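Local coordinates for protein 11R-lipoxygenase (Gersemia fruticosa, PDB 3VF1) that probably inserts molecular oxygen into polyunsaturated fatty acids at a non-heme iron centre, under regulation by calcium, at residues Asn501-His504 against Gln505-Asp509. Residues are numbered along the deposited sequence; the frame is centred on the assembly and turned at random.
Sequences NVIH and QFVQD
Ile503 and Val507 meet one turn apart on helix 491-514, their CG2 methyls 4.3 Å from each other. Branched at CB, both present a broad apolar surface to helix 557-579, where Ile503 rests on Val568 and Val507 on Val561.

Four backbone hydrogen bonds of the i to i+4 kind join 501-504 to the next turn. The straightest runs from Val507 N to Ile503 O (3.0 Å, 172° at the hydrogen).

His504 CE1 lies 3.8 Å from Gln508 NE2, the ring and amide planes turned 72° apart, a van der Waals contact. In Gln505, CG anti to the backbone N and a bend at chi2 (61°) carry the amide forward along the helix, where Gln505 NE2 donates to Asp509 OD1 at 3.0 Å, on the syn side of the carboxylate. Asp509 OD2 forms a salt bridge with Lys661 NZ of helix 653-676, where the ring of Phe506 stacks on Phe662.

The helix is amphipathic: Ile503 and Val507 pack on the helix carrying two of the iron ligands, His575 and Asn579, and Val502 and Phe506 on helix 653-676; polar Asn501, Gln505 and Gln508 take the more open side, and an amide and a lysine probably share the negative charge of Asp509.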
loop_
_atom_site.group_PDB
_atom_site.type_symbol
_atom_site.label_atom_id
_atom_site.label_comp_id
_atom_site.label_asym_id
_atom_site.label_seq_id
_atom_site.Cartn_x
_atom_site.Cartn_y
_atom_site.Cartn_z
ATOM N N ASN A 501 -17.114 2.702 0.646
ATOM C CA ASN A 501 -18.339 2.891 1.413
ATOM C C ASN A 501 -18.516 1.833 2.498
ATOM O O ASN A 501 -19.070 2.111 3.560
ATOM C CB ASN A 501 -19.552 2.894 0.481
ATOM C CG ASN A 501 -19.661 4.175 -0.327
ATOM O OD1 ASN A 501 -19.388 5.264 0.177
ATOM N ND2 ASN A 501 -20.061 4.049 -1.587
ATOM N N VAL A 502 -18.048 0.619 2.229
ATOM C CA VAL A 502 -18.132 -0.462 3.206
ATOM C C VAL A 502 -17.119 -0.262 4.328
ATOM O O VAL A 502 -17.403 -0.561 5.488
ATOM C CB VAL A 502 -17.922 -1.842 2.546
ATOM C CG1 VAL A 502 -17.285 -2.817 3.519
ATOM C CG2 VAL A 502 -19.245 -2.382 2.026
ATOM N N ILE A 503 -15.943 0.249 3.981
ATOM C CA ILE A 503 -14.914 0.535 4.972
ATOM C C ILE A 503 -15.295 1.762 5.796
ATOM O O ILE A 503 -15.019 1.826 6.992
ATOM C CB ILE A 503 -13.544 0.779 4.315
ATOM C CG1 ILE A 503 -12.985 -0.532 3.764
ATOM C CG2 ILE A 503 -12.567 1.373 5.322
ATOM C CD1 ILE A 503 -11.743 -0.361 2.912
ATOM N N HIS A 504 -15.928 2.735 5.152
ATOM C CA HIS A 504 -16.369 3.936 5.851
ATOM C C HIS A 504 -17.416 3.574 6.894
ATOM O O HIS A 504 -17.440 4.138 7.984
ATOM C CB HIS A 504 -16.947 4.956 4.872
ATOM C CG HIS A 504 -17.356 6.241 5.519
ATOM N ND1 HIS A 504 -18.610 6.439 6.055
ATOM C CD2 HIS A 504 -16.674 7.393 5.724
ATOM C CE1 HIS A 504 -18.685 7.657 6.559
ATOM N NE2 HIS A 504 -17.523 8.258 6.370
ATOM N N GLN A 505 -18.285 2.628 6.549
ATOM C CA GLN A 505 -19.320 2.174 7.465
ATOM C C GLN A 505 -18.697 1.480 8.672
ATOM O O GLN A 505 -19.110 1.703 9.809
ATOM C CB GLN A 505 -20.283 1.221 6.755
ATOM C CG GLN A 505 -21.478 0.819 7.597
ATOM C CD GLN A 505 -22.329 2.007 7.990
ATOM O OE1 GLN A 505 -22.748 2.790 7.139
ATOM N NE2 GLN A 505 -22.579 2.156 9.287
ATOM N N PHE A 506 -17.698 0.640 8.421
ATOM C CA PHE A 506 -17.028 -0.092 9.490
ATOM C C PHE A 506 -16.332 0.853 10.462
ATOM O O PHE A 506 -16.492 0.737 11.675
ATOM C CB PHE A 506 -16.015 -1.081 8.909
ATOM C CG PHE A 506 -15.108 -1.692 9.940
ATOM C CD1 PHE A 506 -15.628 -2.454 10.971
ATOM C CD2 PHE A 506 -13.736 -1.509 9.874
ATOM C CE1 PHE A 506 -14.799 -3.018 11.920
ATOM C CE2 PHE A 506 -12.902 -2.074 10.821
ATOM C CZ PHE A 506 -13.434 -2.828 11.845
ATOM N N VAL A 507 -15.557 1.788 9.927
ATOM C CA VAL A 507 -14.846 2.751 10.756
ATOM C C VAL A 507 -15.827 3.580 11.577
ATOM O O VAL A 507 -15.575 3.876 12.742
ATOM C CB VAL A 507 -13.969 3.687 9.904
ATOM C CG1 VAL A 507 -13.462 4.858 10.737
ATOM C CG2 VAL A 507 -12.804 2.915 9.301
ATOM N N GLN A 508 -16.948 3.946 10.969
ATOM C CA GLN A 508 -17.965 4.731 11.656
ATOM C C GLN A 508 -18.576 3.939 12.807
ATOM O O GLN A 508 -18.804 4.480 13.888
ATOM C CB GLN A 508 -19.061 5.159 10.681
ATOM C CG GLN A 508 -20.127 6.046 11.303
ATOM C CD GLN A 508 -21.108 6.585 10.281
ATOM O OE1 GLN A 508 -22.131 5.962 9.996
ATOM N NE2 GLN A 508 -20.800 7.749 9.723
ATOM N N ASP A 509 -18.842 2.658 12.570
ATOM C CA ASP A 509 -19.411 1.796 13.598
ATOM C C ASP A 509 -18.480 1.707 14.802
ATOM O O ASP A 509 -18.914 1.862 15.942
ATOM C CB ASP A 509 -19.682 0.396 13.042
ATOM C CG ASP A 509 -20.827 0.374 12.048
ATOM O OD1 ASP A 509 -21.559 1.382 11.960
ATOM O OD2 ASP A 509 -21.001 -0.657 11.362
#